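Local atomic coordinates of putative fructosamine-3-kinase (Thermobifida fusca YX, PDB entry 3F7W), a protein that probably acts as a kinase of the fructosamine kinase family, phosphorylating sugar-modified amines, although its own substrate has not been established. Residues A189-D194 with E220-M225; L131-T136 with A213-H218. All blocks are in the same frame, centred on the assembly; numbering follows the deposited sequence. Where two conformers were deposited one is given.

Overall arrangement
Both contacts lie in the larger, helical lobe of a protein-kinase-like fold, with centres about 11 Å apart, and they are joined by backbone hydrogen bonds between their segments. Residues 189-194 run beside 213-218, with probable hydrogen bonds from Ala213 N to His192 O and from Ala189 N to Gly217 O. Contact 1 fixes the 189-194 side of this pair to helix 219-229, and contact 2 sets the 213-218 side against the hairpin strand 131-133. Contact 1 is partly buried and mainly polar, a carboxylate holding backbone amides. Contact 2 is buried throughout and mostly van der Waals, with a selenomethionine on a histidine ring and one water bridge.

Contact 1. Residues A189-D194 with E220-M225; sequences ARIHGD and EADLAM
Asp222 turns its CG beside its own backbone N (chi1 -83°), which lifts the carboxylate from helix 219-229 to the backbone of His192 and Gly193. Those two residues belong to the His-Gly-Asp sequence that, in kinases of this fold, starts the catalytic loop, and the grip resembles that of the helix F aspartate of protein kinases on the corresponding loop. Asp222 OD2 accepts from His192 N at 2.8 Å, and Asp222 OD1 from Gly193 N at 3.0 Å, the latter bond nearly straight at 171°. Both oxygens use their syn lone pairs, so the carboxylate acts as a fork for two successive amides, which fixes its rotation. OD2 also accepts from His113 of helix 99-114, tying a second helix to the same group.

Ile191 closes the side of this polar clasp. Its CG1 sits between the backbone N and the carbonyl carbon (chi1 73°), and CD1 reaches Ala221 CB at 3.8 Å, while Ile191 CB rests 3.4 Å from Asp222 OD2. The CB-H and, farther off, the CG2 methyl of Ile191 thus lie against the buried carboxylate beside the bonded amides.

The loop is also braced from within. The His192 ring swings off toward Ile210, whose carbonyl takes the NE2 hydrogen, and its ND1 accepts from Asp194 N at 3.1 Å, so that a flip of the ring would cost both bonds. Gly193 has a positive phi, at which a CB would jam against the carbonyl O of His192. Further along, Met225, present as selenomethionine, crosses the Asp194 side chain, its bent chain bringing the CE methyl to within 3.2 Å of Asp194 OD1.

Contact 2. Residues L131-T136 with A213-H218; sequences LPMDNT and AAHGGH
In the helical lobe the hairpin 126-133 packs on the chain that leads into helix 219-229, with Met133 against His215. A diethylene glycol molecule, probably from the crystallisation liquor, lies about 6 Å from the Met133 side chain and may mark a pocket nearby. Met133, a selenomethionine, extends from its strand and bends only at its end (chi3 68°), meeting His215 at about a right angle. Its SE lies 4.5 Å from the centroid of the His215 ring, an oblique Met-aromatic contact. The CE methyl goes on past the ring, 3.7 Å from His215 ND1, and comes to 3.6 Å from Ala213 O and 4.0 Å from Ala213 CB.

The ring is held in place by its own segment: with CG set between the backbone N and the carbonyl carbon (chi1 58°), it folds back so that ND1 donates to Ala213 O at 2.8 Å, close to the ring plane. Replacing the His215 ring with the bare methyl of an alanine is likely to leave Ala213 O without its ring donor and open a gap beside the selenium of Met133.

Asn135 comes up on the same side of the ring as Met133, OD1 lying 3.8 Å from His215 CB and the amide plane 36° from the ring plane. Its amide is pinned by outside partners, OD1 accepting from Arg149 of helix 141-159 and ND2 donating to Trp124 O. ND2 also gives a hydrogen to a water, which passes one on to Ala214 O, a bridge between the two segments. Apart from the water bridge, this is side-chain packing between a short hairpin and the segment leading into helix 219-229, in the position where protein kinases, by analogy, carry the start of the activation segment.

Contact 1. Residues A189-D194 with E220-M225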
ATOM      1  N   ALA A 189      -3.623 -12.690  -3.458  1.00 28.29           N
ATOM      2  CA  ALA A 189      -3.752 -12.315  -2.063  1.00 28.53           C
ATOM      3  C   ALA A 189      -4.441 -10.948  -1.936  1.00 26.21           C
ATOM      4  O   ALA A 189      -4.428 -10.153  -2.873  1.00 25.56           O
ATOM      5  CB  ALA A 189      -2.370 -12.260  -1.429  1.00 25.56           C
ATOM      6  N   ARG A 190      -5.048 -10.692  -0.779  1.00 27.19           N
ATOM      7  CA  ARG A 190      -5.509  -9.350  -0.444  1.00 28.59           C
ATOM      8  C   ARG A 190      -4.316  -8.573   0.090  1.00 26.03           C
ATOM      9  O   ARG A 190      -3.948  -8.710   1.256  1.00 27.37           O
ATOM     10  CB  ARG A 190      -6.626  -9.357   0.608  1.00 30.28           C
ATOM     11  CG  ARG A 190      -7.860 -10.037   0.165  1.00 39.12           C
ATOM     12  CD  ARG A 190      -9.084  -9.596   0.937  1.00 32.57           C
ATOM     13  NE  ARG A 190     -10.130 -10.492   0.556  1.00 37.29           N
ATOM     14  CZ  ARG A 190     -11.416 -10.292   0.747  1.00 39.28           C
ATOM     15  NH1 ARG A 190     -11.856  -9.217   1.396  1.00 38.59           N
ATOM     16  NH2 ARG A 190     -12.257 -11.219   0.323  1.00 43.56           N
ATOM     17  N   ILE A 191      -3.712  -7.773  -0.763  1.00 26.25           N
ATOM     18  CA  ILE A 191      -2.505  -7.041  -0.379  1.00 26.66           C
ATOM     19  C   ILE A 191      -2.759  -5.580  -0.098  1.00 26.29           C
ATOM     20  O   ILE A 191      -3.660  -4.946  -0.694  1.00 26.01           O
ATOM     21  CB  ILE A 191      -1.321  -7.220  -1.408  1.00 25.30           C
ATOM     22  CG1 ILE A 191      -1.530  -6.463  -2.727  1.00 25.51           C
ATOM     23  CG2 ILE A 191      -1.051  -8.733  -1.608  1.00 23.78           C
ATOM     24  CD1 ILE A 191      -0.206  -6.327  -3.598  1.00 27.99           C
ATOM     25  N   HIS A 192      -1.933  -5.047   0.799  1.00 25.10           N
ATOM     26  CA  HIS A 192      -1.952  -3.640   1.168  1.00 26.69           C
ATOM     27  C   HIS A 192      -1.581  -2.727  -0.045  1.00 25.89           C
ATOM     28  O   HIS A 192      -2.230  -1.710  -0.293  1.00 23.89           O
ATOM     29  CB  HIS A 192      -1.016  -3.432   2.363  1.00 26.44           C
ATOM     30  CG  HIS A 192      -0.903  -2.015   2.808  1.00 25.89           C
ATOM     31  ND1 HIS A 192      -0.076  -1.111   2.176  1.00 25.34           N
ATOM     32  CD2 HIS A 192      -1.479  -1.350   3.838  1.00 26.51           C
ATOM     33  CE1 HIS A 192      -0.170   0.060   2.787  1.00 29.97           C
ATOM     34  NE2 HIS A 192      -1.015  -0.059   3.798  1.00 24.48           N
ATOM     35  N   GLY A 193      -0.521  -3.083  -0.756  1.00 25.53           N
ATOM     36  CA  GLY A 193      -0.116  -2.414  -1.991  1.00 26.43           C
ATOM     37  C   GLY A 193       0.893  -1.285  -1.862  1.00 27.10           C
ATOM     38  O   GLY A 193       1.427  -0.836  -2.868  1.00 27.96           O
ATOM     39  N   ASP A 194       1.131  -0.807  -0.645  1.00 26.93           N
ATOM     40  CA  ASP A 194       2.142   0.215  -0.360  1.00 27.52           C
ATOM     41  C   ASP A 194       2.738   0.031   1.038  1.00 24.49           C
ATOM     42  O   ASP A 194       2.828   0.985   1.854  1.00 25.46           O
ATOM     43  CB  ASP A 194       1.537   1.610  -0.519  1.00 29.66           C
ATOM     44  CG  ASP A 194       2.588   2.708  -0.639  1.00 36.50           C
ATOM     45  OD1 ASP A 194       3.729   2.447  -1.097  1.00 31.59           O
ATOM     46  OD2 ASP A 194       2.249   3.850  -0.274  1.00 31.95           O
ATOM     47  N   GLU A 220       3.873 -11.742  -2.057  1.00 27.44           N
ATOM     48  CA  GLU A 220       5.296 -11.383  -2.014  1.00 26.63           C
ATOM     49  C   GLU A 220       5.539  -9.884  -2.197  1.00 24.94           C
ATOM     50  O   GLU A 220       6.518  -9.375  -1.691  1.00 25.71           O
ATOM     51  CB  GLU A 220       6.122 -12.220  -2.993  1.00 24.11           C
ATOM     52  CG  GLU A 220       6.246 -13.720  -2.550  1.00 27.07           C
ATOM     53  CD  GLU A 220       6.966 -14.620  -3.554  1.00 27.67           C
ATOM     54  OE1 GLU A 220       7.847 -14.144  -4.314  1.00 27.25           O
ATOM     55  OE2 GLU A 220       6.663 -15.823  -3.553  1.00 29.41           O
ATOM     56  N   ALA A 221       4.626  -9.177  -2.886  1.00 26.18           N
ATOM     57  CA  ALA A 221       4.735  -7.734  -3.078  1.00 25.41           C
ATOM     58  C   ALA A 221       4.847  -7.011  -1.749  1.00 25.11           C
ATOM     59  O   ALA A 221       5.732  -6.182  -1.557  1.00 24.73           O
ATOM     60  CB  ALA A 221       3.530  -7.178  -3.898  1.00 24.53           C
ATOM     61  N   ASP A 222       3.950  -7.318  -0.823  1.00 25.81           N
ATOM     62  CA  ASP A 222       3.927  -6.587   0.462  1.00 26.23           C
ATOM     63  C   ASP A 222       5.203  -6.850   1.258  1.00 25.50           C
ATOM     64  O   ASP A 222       5.806  -5.942   1.820  1.00 25.51           O
ATOM     65  CB  ASP A 222       2.695  -6.985   1.305  1.00 25.11           C
ATOM     66  CG  ASP A 222       1.395  -6.210   0.921  1.00 26.83           C
ATOM     67  OD1 ASP A 222       1.407  -5.275   0.086  1.00 25.24           O
ATOM     68  OD2 ASP A 222       0.334  -6.569   1.490  1.00 26.49           O
ATOM     69  N   LEU A 223       5.619  -8.110   1.296  0.50 24.93           N
ATOM     70  CA  LEU A 223       6.835  -8.483   2.018  0.50 25.84           C
ATOM     71  C   LEU A 223       8.077  -7.881   1.366  0.50 25.65           C
ATOM     72  O   LEU A 223       9.030  -7.530   2.053  0.50 25.14           O
ATOM     73  CB  LEU A 223       6.947 -10.004   2.132  0.50 27.71           C
ATOM     74  CG  LEU A 223       6.242 -10.642   3.345  0.50 31.31           C
ATOM     75  CD1 LEU A 223       4.903  -9.997   3.601  0.50 25.18           C
ATOM     76  CD2 LEU A 223       6.097 -12.136   3.142  0.50 28.28           C
ATOM     77  N   ALA A 224       8.062  -7.760   0.042  1.00 26.38           N
ATOM     78  CA  ALA A 224       9.182  -7.156  -0.678  1.00 25.69           C
ATOM     79  C   ALA A 224       9.236  -5.644  -0.403  1.00 24.54           C
ATOM     80  O   ALA A 224      10.309  -5.070  -0.364  1.00 25.94           O
ATOM     81  CB  ALA A 224       9.083  -7.422  -2.176  1.00 24.18           C
HETATM   82  N   MSE A 225       8.080  -5.018  -0.205  1.00 25.06           N
HETATM   83  CA  MSE A 225       8.035  -3.592   0.119  1.00 26.50           C
HETATM   84  C   MSE A 225       8.561  -3.351   1.525  1.00 23.96           C
HETATM   85  O   MSE A 225       9.249  -2.355   1.766  1.00 26.24           O
HETATM   86  CB  MSE A 225       6.618  -3.015  -0.040  1.00 25.84           C
HETATM   87  CG  MSE A 225       6.516  -1.543   0.135  1.00 24.90           C
HETATM   88 SE   MSE A 225       7.537  -0.636  -1.293  0.75 24.66          SE
HETATM   89  CE  MSE A 225       6.638   1.143  -1.341  1.00 25.56           C
TER

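Contact 2. Residues L131-T136 with A213-H218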
ATOM      1  N   LEU A 131      -1.197   8.961  -8.315  1.00 26.33           N
ATOM      2  CA  LEU A 131      -1.139   8.399  -9.661  1.00 25.60           C
ATOM      3  C   LEU A 131      -2.211   7.348  -9.843  1.00 25.36           C
ATOM      4  O   LEU A 131      -2.399   6.509  -8.934  1.00 28.04           O
ATOM      5  CB  LEU A 131       0.219   7.733  -9.965  1.00 28.07           C
ATOM      6  CG  LEU A 131       1.437   8.635 -10.072  1.00 32.26           C
ATOM      7  CD1 LEU A 131       2.726   7.759 -10.249  1.00 30.93           C
ATOM      8  CD2 LEU A 131       1.237   9.618 -11.199  1.00 36.07           C
ATOM      9  N   PRO A 132      -2.867   7.326 -11.006  1.00 28.59           N
ATOM     10  CA  PRO A 132      -3.741   6.188 -11.308  1.00 29.68           C
ATOM     11  C   PRO A 132      -2.990   4.851 -11.220  1.00 30.50           C
ATOM     12  O   PRO A 132      -1.779   4.766 -11.547  1.00 26.94           O
ATOM     13  CB  PRO A 132      -4.190   6.462 -12.737  1.00 33.31           C
ATOM     14  CG  PRO A 132      -4.134   7.955 -12.847  1.00 35.44           C
ATOM     15  CD  PRO A 132      -2.857   8.293 -12.123  1.00 33.10           C
HETATM   16  N   MSE A 133      -3.714   3.843 -10.749  1.00 25.96           N
HETATM   17  CA  MSE A 133      -3.210   2.484 -10.636  1.00 26.54           C
HETATM   18  C   MSE A 133      -4.318   1.569 -11.200  1.00 27.50           C
HETATM   19  O   MSE A 133      -5.426   1.530 -10.665  1.00 25.26           O
HETATM   20  CB  MSE A 133      -2.852   2.098  -9.187  1.00 25.70           C
HETATM   21  CG  MSE A 133      -2.301   0.649  -9.086  1.00 26.68           C
HETATM   22 SE   MSE A 133      -1.902   0.107  -7.286  0.75 24.81          SE
HETATM   23  CE  MSE A 133      -3.731   0.051  -6.617  1.00 26.45           C
ATOM     24  N   ASP A 134      -3.983   0.837 -12.261  1.00 26.90           N
ATOM     25  CA  ASP A 134      -4.963   0.067 -13.056  1.00 27.82           C
ATOM     26  C   ASP A 134      -5.332  -1.223 -12.354  1.00 29.09           C
ATOM     27  O   ASP A 134      -4.502  -2.143 -12.202  1.00 26.19           O
ATOM     28  CB  ASP A 134      -4.399  -0.233 -14.453  1.00 27.73           C
ATOM     29  CG  ASP A 134      -5.427  -0.894 -15.376  1.00 28.38           C
ATOM     30  OD1 ASP A 134      -6.600  -1.057 -14.974  1.00 25.79           O
ATOM     31  OD2 ASP A 134      -5.050  -1.237 -16.501  1.00 31.41           O
ATOM     32  N   ASN A 135      -6.569  -1.244 -11.866  1.00 29.19           N
ATOM     33  CA  ASN A 135      -7.100  -2.343 -11.098  1.00 28.57           C
ATOM     34  C   ASN A 135      -7.935  -3.310 -11.924  1.00 29.34           C
ATOM     35  O   ASN A 135      -8.545  -4.219 -11.359  1.00 27.35           O
ATOM     36  CB  ASN A 135      -7.909  -1.814  -9.905  1.00 28.82           C
ATOM     37  CG  ASN A 135      -7.034  -1.510  -8.706  1.00 31.10           C
ATOM     38  OD1 ASN A 135      -5.889  -1.967  -8.615  1.00 28.57           O
ATOM     39  ND2 ASN A 135      -7.577  -0.775  -7.763  1.00 24.29           N
ATOM     40  N   THR A 136      -7.930  -3.151 -13.248  1.00 27.47           N
ATOM     41  CA  THR A 136      -8.659  -4.069 -14.150  1.00 26.96           C
ATOM     42  C   THR A 136      -8.404  -5.501 -13.724  1.00 28.08           C
ATOM     43  O   THR A 136      -7.253  -5.929 -13.658  1.00 28.70           O
ATOM     44  CB  THR A 136      -8.259  -3.894 -15.623  1.00 28.99           C
ATOM     45  OG1 THR A 136      -8.488  -2.547 -16.004  1.00 26.01           O
ATOM     46  CG2 THR A 136      -9.091  -4.815 -16.548  1.00 25.51           C
ATOM     47  N   ALA A 213      -3.047   0.875  -0.841  1.00 25.14           N
ATOM     48  CA  ALA A 213      -3.401   0.921  -2.264  1.00 25.35           C
ATOM     49  C   ALA A 213      -3.874  -0.524  -2.575  1.00 26.34           C
ATOM     50  O   ALA A 213      -3.257  -1.291  -3.322  1.00 26.13           O
ATOM     51  CB  ALA A 213      -2.195   1.348  -3.128  1.00 26.01           C
ATOM     52  N   ALA A 214      -4.976  -0.907  -1.928  1.00 26.54           N
ATOM     53  CA  ALA A 214      -5.323  -2.304  -1.746  1.00 24.03           C
ATOM     54  C   ALA A 214      -5.832  -2.934  -3.044  1.00 23.25           C
ATOM     55  O   ALA A 214      -6.579  -2.319  -3.811  1.00 26.22           O
ATOM     56  CB  ALA A 214      -6.361  -2.489  -0.599  1.00 23.82           C
ATOM     57  N   HIS A 215      -5.413  -4.179  -3.278  1.00 24.40           N
ATOM     58  CA  HIS A 215      -5.909  -4.929  -4.416  1.00 23.66           C
ATOM     59  C   HIS A 215      -5.533  -6.382  -4.300  1.00 25.70           C
ATOM     60  O   HIS A 215      -4.781  -6.766  -3.385  1.00 26.11           O
ATOM     61  CB  HIS A 215      -5.369  -4.339  -5.743  1.00 24.36           C
ATOM     62  CG  HIS A 215      -3.866  -4.300  -5.853  1.00 22.39           C
ATOM     63  ND1 HIS A 215      -3.112  -3.330  -5.234  1.00 26.41           N
ATOM     64  CD2 HIS A 215      -2.983  -5.085  -6.520  1.00 24.83           C
ATOM     65  CE1 HIS A 215      -1.835  -3.499  -5.526  1.00 27.21           C
ATOM     66  NE2 HIS A 215      -1.722  -4.548  -6.316  1.00 24.50           N
ATOM     67  N   GLY A 216      -6.072  -7.184  -5.223  1.00 25.83           N
ATOM     68  CA  GLY A 216      -5.621  -8.557  -5.423  1.00 26.19           C
ATOM     69  C   GLY A 216      -4.266  -8.526  -6.088  1.00 25.59           C
ATOM     70  O   GLY A 216      -4.125  -8.003  -7.193  1.00 26.87           O
ATOM     71  N   GLY A 217      -3.268  -9.071  -5.402  1.00 26.41           N
ATOM     72  CA  GLY A 217      -1.865  -8.962  -5.837  1.00 25.28           C
ATOM     73  C   GLY A 217      -1.114 -10.184  -5.371  1.00 27.60           C
ATOM     74  O   GLY A 217      -1.693 -11.066  -4.718  1.00 25.98           O
ATOM     75  N   HIS A 218       0.167 -10.249  -5.701  1.00 26.12           N
ATOM     76  CA  HIS A 218       1.003 -11.296  -5.182  1.00 26.18           C
ATOM     77  C   HIS A 218       1.390 -10.924  -3.767  1.00 26.37           C
ATOM     78  O   HIS A 218       1.882  -9.831  -3.522  1.00 25.56           O
ATOM     79  CB  HIS A 218       2.246 -11.475  -6.058  1.00 27.60           C
ATOM     80  CG  HIS A 218       2.869 -12.819  -5.930  1.00 26.44           C
ATOM     81  ND1 HIS A 218       3.300 -13.331  -4.719  1.00 22.47           N
ATOM     82  CD2 HIS A 218       3.103 -13.777  -6.856  1.00 28.58           C
ATOM     83  CE1 HIS A 218       3.809 -14.536  -4.920  1.00 27.78           C
ATOM     84  NE2 HIS A 218       3.710 -14.826  -6.208  1.00 27.85           N
TER
HETATM   85  O   HOH W   1      -6.791   0.160  -4.972  1.00 22.86           O